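Local structure of DUF115 domain-containing protein (Magnetospirillum magneticum AMB-1, 5MU5) at residues V275-S280 against L409-V414; A298-C303 against N313-D318; A306-L311 against E338-G343. The protein probably transfers a sugar, most likely a nonulosonic acid, to flagellin as a Maf-type glycosyltransferase involved in the formation of bacterial flagella. One frame throughout, in Å; residues are numbered along the deposited sequence.

Contact 1: V275-S280 against L409-V414. With SO4 (sulfate ion), chain B.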
loop_
_atom_site.group_PDB
_atom_site.type_symbol
_atom_site.label_atom_id
_atom_site.label_comp_id
_atom_site.label_asym_id
_atom_site.label_seq_id
_atom_site.Cartn_x
_atom_site.Cartn_y
_atom_site.Cartn_z
ATOM N N VAL A 275 23.798 -18.021 9.021
ATOM C CA VAL A 275 23.599 -16.699 9.559
ATOM C C VAL A 275 22.606 -16.765 10.727
ATOM O O VAL A 275 21.613 -17.502 10.686
ATOM C CB VAL A 275 23.148 -15.712 8.454
ATOM C CG1 VAL A 275 21.722 -15.985 8.021
ATOM C CG2 VAL A 275 23.264 -14.285 8.957
ATOM N N PHE A 276 22.926 -16.019 11.784
ATOM C CA PHE A 276 22.064 -15.859 12.932
ATOM C C PHE A 276 21.438 -14.491 12.853
ATOM O O PHE A 276 22.156 -13.487 12.886
ATOM C CB PHE A 276 22.821 -15.936 14.249
ATOM C CG PHE A 276 23.404 -17.269 14.547
ATOM C CD1 PHE A 276 23.107 -18.397 13.774
ATOM C CD2 PHE A 276 24.226 -17.406 15.631
ATOM C CE1 PHE A 276 23.639 -19.614 14.093
ATOM C CE2 PHE A 276 24.764 -18.631 15.949
ATOM C CZ PHE A 276 24.478 -19.730 15.186
ATOM N N ILE A 277 20.112 -14.465 12.724
ATOM C CA ILE A 277 19.346 -13.226 12.651
ATOM C C ILE A 277 18.754 -13.025 14.016
ATOM O O ILE A 277 18.020 -13.871 14.497
ATOM C CB ILE A 277 18.271 -13.316 11.571
ATOM C CG1 ILE A 277 18.962 -13.323 10.207
ATOM C CG2 ILE A 277 17.325 -12.130 11.658
ATOM C CD1 ILE A 277 18.160 -13.950 9.107
ATOM N N VAL A 278 19.096 -11.910 14.642
ATOM C CA VAL A 278 18.765 -11.691 16.024
ATOM C C VAL A 278 17.871 -10.484 16.170
ATOM O O VAL A 278 18.272 -9.380 15.852
ATOM C CB VAL A 278 20.032 -11.445 16.872
ATOM C CG1 VAL A 278 19.680 -11.392 18.338
ATOM C CG2 VAL A 278 21.054 -12.548 16.641
ATOM N N GLY A 279 16.658 -10.716 16.667
ATOM C CA GLY A 279 15.722 -9.643 16.979
ATOM C C GLY A 279 15.747 -9.288 18.452
ATOM O O GLY A 279 16.538 -9.835 19.243
ATOM N N SER A 280 14.838 -8.399 18.832
ATOM C CA SER A 280 14.776 -7.895 20.200
ATOM C C SER A 280 13.802 -8.620 21.143
ATOM O O SER A 280 13.548 -8.155 22.234
ATOM C CB SER A 280 14.491 -6.380 20.173
ATOM O OG SER A 280 13.269 -6.085 19.522
ATOM N N LEU A 409 19.599 -20.242 7.753
ATOM C CA LEU A 409 19.256 -19.124 8.621
ATOM C C LEU A 409 18.750 -19.600 9.949
ATOM O O LEU A 409 17.955 -20.520 9.999
ATOM C CB LEU A 409 18.113 -18.314 8.007
ATOM C CG LEU A 409 18.380 -17.221 6.992
ATOM C CD1 LEU A 409 19.196 -17.708 5.814
ATOM C CD2 LEU A 409 17.049 -16.677 6.507
ATOM N N TYR A 410 19.178 -18.927 11.012
ATOM C CA TYR A 410 18.686 -19.201 12.348
ATOM C C TYR A 410 18.134 -17.920 12.927
ATOM O O TYR A 410 18.822 -16.896 12.969
ATOM C CB TYR A 410 19.789 -19.759 13.225
ATOM C CG TYR A 410 20.272 -21.098 12.738
ATOM C CD1 TYR A 410 21.231 -21.190 11.747
ATOM C CD2 TYR A 410 19.743 -22.279 13.245
ATOM C CE1 TYR A 410 21.655 -22.418 11.281
ATOM C CE2 TYR A 410 20.171 -23.511 12.791
ATOM C CZ TYR A 410 21.122 -23.569 11.808
ATOM O OH TYR A 410 21.559 -24.789 11.356
ATOM N N LEU A 411 16.881 -17.971 13.357
ATOM C CA LEU A 411 16.271 -16.824 14.016
ATOM C C LEU A 411 16.319 -16.930 15.540
ATOM O O LEU A 411 15.932 -17.928 16.129
ATOM C CB LEU A 411 14.827 -16.650 13.580
ATOM C CG LEU A 411 14.520 -16.664 12.090
ATOM C CD1 LEU A 411 13.009 -16.542 11.954
ATOM C CD2 LEU A 411 15.238 -15.574 11.312
ATOM N N PHE A 412 16.777 -15.863 16.166
ATOM C CA PHE A 412 16.817 -15.746 17.603
ATOM C C PHE A 412 16.171 -14.415 17.970
ATOM O O PHE A 412 16.332 -13.415 17.256
ATOM C CB PHE A 412 18.260 -15.766 18.099
ATOM C CG PHE A 412 18.995 -17.032 17.789
ATOM C CD1 PHE A 412 19.692 -17.159 16.606
ATOM C CD2 PHE A 412 19.029 -18.064 18.700
ATOM C CE1 PHE A 412 20.405 -18.316 16.328
ATOM C CE2 PHE A 412 19.718 -19.226 18.430
ATOM C CZ PHE A 412 20.414 -19.353 17.248
ATOM N N GLY A 413 15.421 -14.410 19.062
ATOM C CA GLY A 413 14.773 -13.202 19.545
ATOM C C GLY A 413 13.765 -12.612 18.581
ATOM O O GLY A 413 13.527 -11.408 18.609
ATOM N N VAL A 414 13.243 -13.443 17.682
ATOM C CA VAL A 414 12.214 -13.046 16.725
ATOM C C VAL A 414 10.940 -13.682 17.272
ATOM O O VAL A 414 10.437 -14.659 16.725
ATOM C CB VAL A 414 12.488 -13.569 15.319
ATOM C CG1 VAL A 414 11.452 -13.026 14.337
ATOM C CG2 VAL A 414 13.856 -13.135 14.868
HETATM S S SO4 B . 13.800 -2.857 17.237
HETATM O O1 SO4 B . 14.121 -4.290 17.017
HETATM O O2 SO4 B . 13.261 -2.737 18.628
HETATM O O3 SO4 B . 12.774 -2.410 16.236
HETATM O O4 SO4 B . 15.049 -2.061 17.015
#
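I277 O lies at the middle of the pairing: it accepts F412 N at 2.9 Å and also receives the CA-H of L411. I277 N donates to Y410 O, so I277 reaches across with both backbone groups while F276 and V278 turn theirs toward strand 299-303. This is a parallel pair of strands in the interior of a Rossmann-like alpha/beta sheet, in step from V275 beside L409 to V278 beside F412. At the ends Y410 N gives to V275 O and G279 N to F412 O, each at 2.8 Å.

One face of the pair is mainly aromatic, with F276, Y410 and F412 forming a cluster beside V278. F412 turns its edge to F276, CE1 standing 3.6 Å from F276 CG over one face of that ring, with centroids 5.0 Å apart and planes at 62°. F412 can do this because its CG sits beside the backbone N (chi1 -62°), which carries the ring back toward the earlier residues. F276 CD1 also packs on Y410 CB, 3.6 Å away, and the Y410 hydroxyl is hydrogen-bonded to E408 OE2. The opposite face is aliphatic: V275 CG1 lies 3.7 Å from L409 CG, and I277 fits between two leucines, its CD1 against L409 CG and its CB against L411 CD2. Helix 284-294 covers V278 and F412; helix 393-404 covers I277 and L409. Branched and aromatic residues suit strands clasped between helix layers.

Past the strands the chains close up at two glycines, G279 and G413, whose CA atoms are 4.5 Å apart; the close approach leaves no room for a side chain, and G413 has positive phi besides. A sulfate ion, probably from the crystallisation liquor, binds T305 and S280, whose OG donates to sulfate O1 at 3.2 Å.

Contact 2: A298-C303 against N313-D318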
loop_
_atom_site.group_PDB
_atom_site.type_symbol
_atom_site.label_atom_id
_atom_site.label_comp_id
_atom_site.label_asym_id
_atom_site.label_seq_id
_atom_site.Cartn_x
_atom_site.Cartn_y
_atom_site.Cartn_z
ATOM N N ALA A 298 29.518 -18.426 12.537
ATOM C CA ALA A 298 28.256 -17.990 11.953
ATOM C C ALA A 298 28.265 -16.484 11.797
ATOM O O ALA A 298 28.911 -15.780 12.566
ATOM C CB ALA A 298 27.088 -18.413 12.819
ATOM N N VAL A 299 27.520 -15.975 10.824
ATOM C CA VAL A 299 27.449 -14.534 10.641
ATOM C C VAL A 299 26.347 -14.022 11.546
ATOM O O VAL A 299 25.257 -14.560 11.507
ATOM C CB VAL A 299 27.192 -14.200 9.167
ATOM C CG1 VAL A 299 26.863 -12.721 8.982
ATOM C CG2 VAL A 299 28.420 -14.618 8.364
ATOM N N ILE A 300 26.641 -13.026 12.384
ATOM C CA ILE A 300 25.644 -12.466 13.291
ATOM C C ILE A 300 25.040 -11.207 12.680
ATOM O O ILE A 300 25.748 -10.233 12.436
ATOM C CB ILE A 300 26.232 -12.071 14.649
ATOM C CG1 ILE A 300 27.015 -13.216 15.288
ATOM C CG2 ILE A 300 25.128 -11.588 15.580
ATOM C CD1 ILE A 300 26.256 -14.507 15.459
ATOM N N ILE A 301 23.741 -11.253 12.407
ATOM C CA ILE A 301 23.011 -10.107 11.908
ATOM C C ILE A 301 22.137 -9.611 13.060
ATOM O O ILE A 301 21.210 -10.300 13.511
ATOM C CB ILE A 301 22.183 -10.465 10.670
ATOM C CG1 ILE A 301 23.133 -10.829 9.538
ATOM C CG2 ILE A 301 21.297 -9.297 10.254
ATOM C CD1 ILE A 301 22.470 -11.064 8.211
ATOM N N SER A 302 22.473 -8.427 13.557
ATOM C CA SER A 302 21.788 -7.816 14.669
ATOM C C SER A 302 20.756 -6.881 14.108
ATOM O O SER A 302 21.079 -6.011 13.322
ATOM C CB SER A 302 22.777 -7.025 15.537
ATOM O OG SER A 302 22.102 -6.387 16.618
ATOM N N CYS A 303 19.513 -7.056 14.530
ATOM C CA CYS A 303 18.416 -6.239 14.028
ATOM C C CYS A 303 18.032 -5.162 15.033
ATOM O O CYS A 303 17.537 -5.466 16.120
ATOM C CB CYS A 303 17.237 -7.147 13.691
ATOM S SG CYS A 303 17.668 -8.290 12.350
ATOM N N ASN A 313 26.676 -9.169 26.253
ATOM C CA ASN A 313 27.164 -10.545 26.475
ATOM C C ASN A 313 28.450 -10.900 25.731
ATOM O O ASN A 313 28.826 -12.072 25.660
ATOM C CB ASN A 313 26.066 -11.540 26.081
ATOM C CG ASN A 313 24.896 -11.524 27.045
ATOM O OD1 ASN A 313 24.935 -12.171 28.079
ATOM N ND2 ASN A 313 23.844 -10.810 26.692
ATOM N N GLY A 314 29.114 -9.896 25.168
ATOM C CA GLY A 314 30.343 -10.113 24.441
ATOM C C GLY A 314 30.144 -10.850 23.132
ATOM O O GLY A 314 30.923 -11.736 22.783
ATOM N N ILE A 315 29.095 -10.494 22.404
ATOM C CA ILE A 315 28.847 -11.088 21.098
ATOM C C ILE A 315 28.994 -9.972 20.093
ATOM O O ILE A 315 28.356 -8.944 20.225
ATOM C CB ILE A 315 27.454 -11.713 21.025
ATOM C CG1 ILE A 315 27.358 -12.880 22.033
ATOM C CG2 ILE A 315 27.154 -12.156 19.601
ATOM C CD1 ILE A 315 25.949 -13.404 22.294
ATOM N N GLN A 316 29.857 -10.164 19.106
ATOM C CA GLN A 316 30.108 -9.143 18.096
ATOM C C GLN A 316 29.197 -9.324 16.869
ATOM O O GLN A 316 29.338 -10.274 16.133
ATOM C CB GLN A 316 31.580 -9.212 17.670
ATOM C CG GLN A 316 31.973 -8.286 16.524
ATOM C CD GLN A 316 31.804 -6.813 16.866
ATOM O OE1 GLN A 316 32.307 -6.341 17.885
ATOM N NE2 GLN A 316 31.107 -6.076 16.007
ATOM N N PRO A 317 28.243 -8.411 16.654
ATOM C CA PRO A 317 27.531 -8.472 15.384
ATOM C C PRO A 317 28.476 -8.269 14.202
ATOM O O PRO A 317 29.391 -7.464 14.282
ATOM C CB PRO A 317 26.572 -7.280 15.436
ATOM C CG PRO A 317 26.517 -6.858 16.840
ATOM C CD PRO A 317 27.751 -7.338 17.526
ATOM N N ASP A 318 28.249 -8.989 13.118
ATOM C CA ASP A 318 28.980 -8.774 11.885
ATOM C C ASP A 318 28.269 -7.662 11.136
ATOM O O ASP A 318 28.896 -6.774 10.554
ATOM C CB ASP A 318 29.015 -10.063 11.092
ATOM C CG ASP A 318 29.823 -11.174 11.815
ATOM O OD1 ASP A 318 31.067 -11.043 11.861
ATOM O OD2 ASP A 318 29.224 -12.175 12.309
#
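I300 N donates to D318 OD2 at 2.7 Å, an almost straight bond of 173° at hydrogen that uses the anti lone pair of the carboxylate oxygen. The return bond runs from D318 N to I300 O at 2.9 Å, in the carbonyl plane and on a lone pair but more bent, at 143°. D318 thus meets both the amide and the carbonyl of I300, which also bonds to the backbone of F319, where the loop enters the next parallel strand of the alpha/beta sheet. Aspartate suits the place because its short side chain, with CG beside the backbone N (chi1 -65°), returns an oxygen to the amide of I300 while its own amide meets the carbonyl. K518 forms a salt bridge with the same OD2, which would probably favour the ionised carboxylate.

Packing spreads from this pair. V299 CG1 lies 4.0 Å from D318 CB, and I300 CG1 approaches Q316 O at 3.8 Å. I300 CG2, anti to the backbone N, reaches P317 CA, and S302 CB rests against P317 CB, also at 3.8 Å. The compact, rigid proline ring offers CB and CG to S302 CB, and Q316 NE2 bonds to P317 O beside it. The S302 hydroxyl turns to Q320.

G314, with positive phi, is the C-prime residue of the Schellman motif that ends helix 307-312, and from it the loop crosses strand 299-303 nearly at right angles. It completes a right-handed beta-alpha-beta crossover to strand 319-322, with I315 leaning on helix 284-294 and P317 on helix 307-312, while strand 275-278 flanks strand 299-303 on its other side.

Contact 3: A306-L311 against E338-G343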
loop_
_atom_site.group_PDB
_atom_site.type_symbol
_atom_site.label_atom_id
_atom_site.label_comp_id
_atom_site.label_asym_id
_atom_site.label_seq_id
_atom_site.Cartn_x
_atom_site.Cartn_y
_atom_site.Cartn_z
ATOM N N ALA A 306 18.414 -5.240 19.145
ATOM C CA ALA A 306 19.035 -6.523 19.511
ATOM C C ALA A 306 20.519 -6.379 19.857
ATOM O O ALA A 306 21.083 -7.188 20.584
ATOM C CB ALA A 306 18.910 -7.480 18.348
ATOM N N SER A 307 21.154 -5.351 19.319
ATOM C CA SER A 307 22.581 -5.145 19.517
ATOM C C SER A 307 22.960 -5.023 20.995
ATOM O O SER A 307 24.009 -5.520 21.421
ATOM C CB SER A 307 23.033 -3.900 18.744
ATOM O OG SER A 307 22.312 -2.740 19.154
ATOM N N ARG A 308 22.080 -4.403 21.771
ATOM C CA ARG A 308 22.309 -4.214 23.199
ATOM C C ARG A 308 22.596 -5.528 23.926
ATOM O O ARG A 308 23.588 -5.632 24.640
ATOM C CB ARG A 308 21.112 -3.493 23.837
ATOM C CG ARG A 308 21.291 -3.207 25.302
ATOM C CD ARG A 308 20.167 -2.341 25.869
ATOM N NE ARG A 308 20.259 -0.919 25.496
ATOM C CZ ARG A 308 21.161 -0.052 25.974
ATOM N NH1 ARG A 308 22.102 -0.443 26.839
ATOM N NH2 ARG A 308 21.135 1.211 25.569
ATOM N N VAL A 309 21.748 -6.534 23.726
ATOM C CA VAL A 309 21.902 -7.814 24.420
ATOM C C VAL A 309 23.097 -8.622 23.882
ATOM O O VAL A 309 23.796 -9.302 24.633
ATOM C CB VAL A 309 20.590 -8.652 24.421
ATOM C CG1 VAL A 309 20.169 -9.093 23.021
ATOM C CG2 VAL A 309 20.751 -9.867 25.340
ATOM N N LEU A 310 23.348 -8.533 22.587
ATOM C CA LEU A 310 24.503 -9.196 22.019
ATOM C C LEU A 310 25.767 -8.583 22.609
ATOM O O LEU A 310 26.605 -9.305 23.176
ATOM C CB LEU A 310 24.504 -9.095 20.493
ATOM C CG LEU A 310 23.299 -9.755 19.835
ATOM C CD1 LEU A 310 23.200 -9.385 18.376
ATOM C CD2 LEU A 310 23.359 -11.259 19.988
ATOM N N LEU A 311 25.891 -7.260 22.517
ATOM C CA LEU A 311 27.108 -6.600 22.984
ATOM C C LEU A 311 27.329 -6.739 24.492
ATOM O O LEU A 311 28.443 -6.996 24.912
ATOM C CB LEU A 311 27.132 -5.129 22.569
ATOM C CG LEU A 311 27.219 -4.893 21.064
ATOM C CD1 LEU A 311 26.913 -3.437 20.733
ATOM C CD2 LEU A 311 28.581 -5.298 20.508
ATOM N N GLU A 338 27.748 4.255 22.705
ATOM C CA GLU A 338 28.330 4.916 23.857
ATOM C C GLU A 338 28.613 3.920 24.984
ATOM O O GLU A 338 29.649 3.987 25.600
ATOM C CB GLU A 338 27.374 6.014 24.349
ATOM C CG GLU A 338 27.717 6.631 25.695
ATOM C CD GLU A 338 29.012 7.404 25.658
ATOM O OE1 GLU A 338 29.201 8.194 24.708
ATOM O OE2 GLU A 338 29.838 7.237 26.582
ATOM N N GLU A 339 27.694 2.993 25.247
ATOM C CA GLU A 339 27.861 2.063 26.368
ATOM C C GLU A 339 28.789 0.886 26.084
ATOM O O GLU A 339 29.545 0.506 26.946
ATOM C CB GLU A 339 26.499 1.549 26.852
ATOM C CG GLU A 339 26.596 0.612 28.052
ATOM C CD GLU A 339 25.251 0.311 28.702
ATOM O OE1 GLU A 339 24.218 0.895 28.293
ATOM O OE2 GLU A 339 25.228 -0.521 29.636
ATOM N N PHE A 340 28.715 0.308 24.887
ATOM C CA PHE A 340 29.494 -0.890 24.541
ATOM C C PHE A 340 30.433 -0.760 23.357
ATOM O O PHE A 340 31.375 -1.542 23.245
ATOM C CB PHE A 340 28.556 -2.042 24.204
ATOM C CG PHE A 340 27.569 -2.352 25.279
ATOM C CD1 PHE A 340 27.958 -3.040 26.429
ATOM C CD2 PHE A 340 26.239 -1.968 25.140
ATOM C CE1 PHE A 340 27.034 -3.335 27.425
ATOM C CE2 PHE A 340 25.314 -2.255 26.133
ATOM C CZ PHE A 340 25.713 -2.941 27.277
ATOM N N GLY A 341 30.160 0.179 22.448
ATOM C CA GLY A 341 30.929 0.287 21.207
ATOM C C GLY A 341 30.457 -0.792 20.246
ATOM O O GLY A 341 29.987 -1.833 20.671
ATOM N N PHE A 342 30.579 -0.548 18.948
ATOM C CA PHE A 342 30.119 -1.506 17.937
ATOM C C PHE A 342 31.231 -2.304 17.292
ATOM O O PHE A 342 30.973 -3.160 16.444
ATOM C CB PHE A 342 29.280 -0.797 16.865
ATOM C CG PHE A 342 27.841 -0.673 17.231
ATOM C CD1 PHE A 342 26.984 -1.751 17.047
ATOM C CD2 PHE A 342 27.340 0.499 17.764
ATOM C CE1 PHE A 342 25.652 -1.655 17.387
ATOM C CE2 PHE A 342 26.003 0.606 18.111
ATOM C CZ PHE A 342 25.162 -0.471 17.928
ATOM N N GLY A 343 32.468 -2.039 17.691
ATOM C CA GLY A 343 33.606 -2.801 17.193
ATOM C C GLY A 343 33.743 -2.740 15.686
ATOM O O GLY A 343 33.712 -1.664 15.095
#
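L311 reaches into the turn that follows helix 327-340. Its CD1 stands over one face of the F342 ring, 4.3 Å from the centroid and 23° off the normal, a CH-pi contact offset toward the rim. The same methyl lies 3.5 Å from G341 O, and L311 CB packs on F340 CB at 3.8 Å. A branched leucine suits this place, since its CB and its methyl serve two phenylalanines at once. S307, one helical turn earlier, sets its small CB 3.7 Å from F342 CE1.

Farther out, R308 NH1 forms a salt bridge with E339 OE1 at 2.9 Å. The oxygen lies in the guanidinium plane, yet NH1 comes from above the carboxylate plane, 52° out of it. An extended start (chi1 -178°) followed by a bend at chi3 gives R308 this reach, bringing NH1 to the edge of the F340 ring as well. E339 CG covers one face of that ring.

Positive phi at G341 lets the chain leave the helix and turn F342 inward, where L333, H337 and F361 also surround it. The contact therefore joins one side of helix 307-312 to the C-terminal end of helix 327-340 and the turn after it, with S307 and F342 both touching Q320 of strand 319-322.

From the N terminus, strand 275-278 comes first, and its partner strand in contact 1 returns only after 128 intervening residues, so this contact closes the longest loop and encloses the other two. Within it, contact 2 shuts a short loop of nine residues around helix 307-312. Contact 3 starts on that helix and ends beyond helix 327-340, so its segments alternate with those of contact 2 and the two cross. Strand 299-303 ties contacts 1 and 2 together through backbone bonds with F276. Q316 NE2 to F342 O joins contacts 2 and 3, and A306 packs against V278 and G279, linking contact 3 to contact 1.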